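Local coordinates for major Capsid Protein VP1 (Chimpanzee polyomavirus Bob, PDB 6Y9I), which forms the pentameric building blocks of the polyomavirus capsid shell and probably recognises glycan receptors on host cells, at residues A[253-258]-A[279-284]. Sequence-based numbering, arbitrary orientation.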
loop_
_atom_site.group_PDB
_atom_site.type_symbol
_atom_site.label_atom_id
_atom_site.label_comp_id
_atom_site.label_asym_id
_atom_site.label_seq_id
_atom_site.Cartn_x
_atom_site.Cartn_y
_atom_site.Cartn_z
ATOM N N LEU A 253 31.113 -16.042 8.472
ATOM C CA LEU A 253 29.754 -15.509 8.248
ATOM C C LEU A 253 29.774 -14.696 6.946
ATOM O O LEU A 253 30.610 -13.810 6.816
ATOM C CB LEU A 253 29.362 -14.623 9.428
ATOM C CG LEU A 253 27.941 -14.060 9.351
ATOM C CD1 LEU A 253 26.907 -15.169 9.432
ATOM C CD2 LEU A 253 27.753 -13.052 10.458
ATOM N N PHE A 254 28.835 -14.950 6.055
ATOM C CA PHE A 254 28.768 -14.279 4.738
ATOM C C PHE A 254 27.540 -13.383 4.738
ATOM O O PHE A 254 26.421 -13.901 4.950
ATOM C CB PHE A 254 28.750 -15.344 3.646
ATOM C CG PHE A 254 29.958 -16.248 3.675
ATOM C CD1 PHE A 254 30.099 -17.206 4.664
ATOM C CD2 PHE A 254 30.968 -16.113 2.735
ATOM C CE1 PHE A 254 31.223 -18.020 4.708
ATOM C CE2 PHE A 254 32.091 -16.926 2.780
ATOM C CZ PHE A 254 32.208 -17.883 3.760
ATOM N N VAL A 255 27.745 -12.088 4.522
ATOM C CA VAL A 255 26.640 -11.095 4.384
ATOM C C VAL A 255 26.694 -10.546 2.962
ATOM O O VAL A 255 27.801 -10.457 2.364
ATOM C CB VAL A 255 26.667 -9.992 5.462
ATOM C CG1 VAL A 255 26.539 -10.591 6.858
ATOM C CG2 VAL A 255 27.928 -9.149 5.405
ATOM N N SER A 256 25.518 -10.313 2.403
ATOM C CA SER A 256 25.335 -9.875 0.999
ATOM C C SER A 256 24.271 -8.799 1.010
ATOM O O SER A 256 23.373 -8.851 1.900
ATOM C CB SER A 256 24.962 -11.022 0.085
ATOM O OG SER A 256 25.774 -12.146 0.318
ATOM N N ALA A 257 24.402 -7.826 0.117
ATOM C CA ALA A 257 23.428 -6.723 0.009
ATOM C C ALA A 257 23.411 -6.145 -1.403
ATOM O O ALA A 257 24.398 -6.235 -2.158
ATOM C CB ALA A 257 23.718 -5.656 1.035
ATOM N N ALA A 258 22.281 -5.541 -1.729
ATOM C CA ALA A 258 22.084 -4.630 -2.877
ATOM C C ALA A 258 21.038 -3.601 -2.463
ATOM O O ALA A 258 19.997 -4.032 -2.018
ATOM C CB ALA A 258 21.653 -5.400 -4.084
ATOM N N ARG A 279 24.587 -0.402 3.800
ATOM C CA ARG A 279 23.750 -1.279 4.639
ATOM C C ARG A 279 24.574 -1.744 5.856
ATOM O O ARG A 279 25.711 -2.265 5.727
ATOM C CB ARG A 279 23.189 -2.469 3.855
ATOM C CG ARG A 279 22.342 -3.393 4.724
ATOM C CD ARG A 279 21.636 -4.487 3.952
ATOM N NE ARG A 279 20.509 -3.987 3.153
ATOM C CZ ARG A 279 19.299 -3.752 3.621
ATOM N NH1 ARG A 279 19.018 -3.966 4.899
ATOM N NH2 ARG A 279 18.350 -3.338 2.800
ATOM N N TYR A 280 24.010 -1.547 7.032
ATOM C CA TYR A 280 24.552 -2.077 8.296
ATOM C C TYR A 280 23.957 -3.455 8.585
ATOM O O TYR A 280 22.739 -3.663 8.380
ATOM C CB TYR A 280 24.201 -1.115 9.420
ATOM C CG TYR A 280 24.543 -1.635 10.780
ATOM C CD1 TYR A 280 25.825 -1.505 11.297
ATOM C CD2 TYR A 280 23.560 -2.204 11.558
ATOM C CE1 TYR A 280 26.122 -1.995 12.555
ATOM C CE2 TYR A 280 23.836 -2.673 12.826
ATOM C CZ TYR A 280 25.114 -2.534 13.327
ATOM O OH TYR A 280 25.326 -3.012 14.570
ATOM N N PHE A 281 24.747 -4.308 9.231
ATOM C CA PHE A 281 24.320 -5.636 9.725
ATOM C C PHE A 281 24.819 -5.826 11.157
ATOM O O PHE A 281 26.014 -5.560 11.438
ATOM C CB PHE A 281 24.963 -6.762 8.915
ATOM C CG PHE A 281 24.536 -6.879 7.478
ATOM C CD1 PHE A 281 25.064 -6.031 6.516
ATOM C CD2 PHE A 281 23.667 -7.888 7.077
ATOM C CE1 PHE A 281 24.700 -6.168 5.190
ATOM C CE2 PHE A 281 23.318 -8.029 5.738
ATOM C CZ PHE A 281 23.833 -7.163 4.811
ATOM N N LYS A 282 23.941 -6.283 12.031
ATOM C CA LYS A 282 24.333 -6.861 13.335
ATOM C C LYS A 282 23.721 -8.250 13.386
ATOM O O LYS A 282 22.479 -8.356 13.329
ATOM C CB LYS A 282 23.854 -5.995 14.496
ATOM C CG LYS A 282 24.246 -6.493 15.880
ATOM C CD LYS A 282 23.453 -5.848 17.012
ATOM C CE LYS A 282 23.122 -4.381 16.805
ATOM N NZ LYS A 282 22.664 -3.734 18.057
ATOM N N VAL A 283 24.565 -9.268 13.466
ATOM C CA VAL A 283 24.120 -10.677 13.415
ATOM C C VAL A 283 24.441 -11.295 14.772
ATOM O O VAL A 283 25.591 -11.165 15.228
ATOM C CB VAL A 283 24.815 -11.430 12.262
ATOM C CG1 VAL A 283 24.357 -12.882 12.197
ATOM C CG2 VAL A 283 24.595 -10.744 10.935
ATOM N N THR A 284 23.452 -11.934 15.384
ATOM C CA THR A 284 23.593 -12.681 16.654
ATOM C C THR A 284 23.781 -14.163 16.320
ATOM O O THR A 284 22.982 -14.722 15.527
ATOM C CB THR A 284 22.381 -12.467 17.568
ATOM O OG1 THR A 284 22.269 -11.070 17.827
ATOM C CG2 THR A 284 22.514 -13.199 18.881
#
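Phe281 and Val255 meet in the hydrophobic core of the VP1 beta-sandwich, the jelly-roll fold of polyomavirus coat proteins. Strands 253-258 and 279-284 belong to the two arms of one long hairpin, but here they face each other across the sandwich; the segment axes approach to 8.8 Å and run roughly antiparallel, at 153°. The CB atoms of Leu253, Val255 and Ala257 face those of Val283, Phe281 and Arg279.

The Phe281 side chain leaves CB with CG anti to the carbonyl carbon (chi1 -67°), which sends the ring across to the other sheet, where it and Val255 slide past each other in opposite directions. CD2 lies 4.0 Å from Val255 CG1. Next, CE2 is 3.9 Å from Val255 CB, which sits over one face of the ring, at its centre, in a CH-pi contact 11° off the normal. At the far end CZ comes 3.4 Å from the backbone Ser256 O; the Ala257 methyl (CB) also lies at the ring edge, near its plane.

Leu253 and Val283 approach tip to tip: Leu253 CD2 lies 3.8 Å from Val283 CB and meets CG1 and CG2 at similar range. Leu24 and Leu26 of strand 8-26 pack on Val255 and Phe281 respectively. At the Ala257 end, the Arg279 chain bends at chi3 (-73°) and its guanidinium forms a salt bridge with Asp259; nearer the backbone than the guanidinium, Arg279 CD rests 3.8 Å from Ala257 CB.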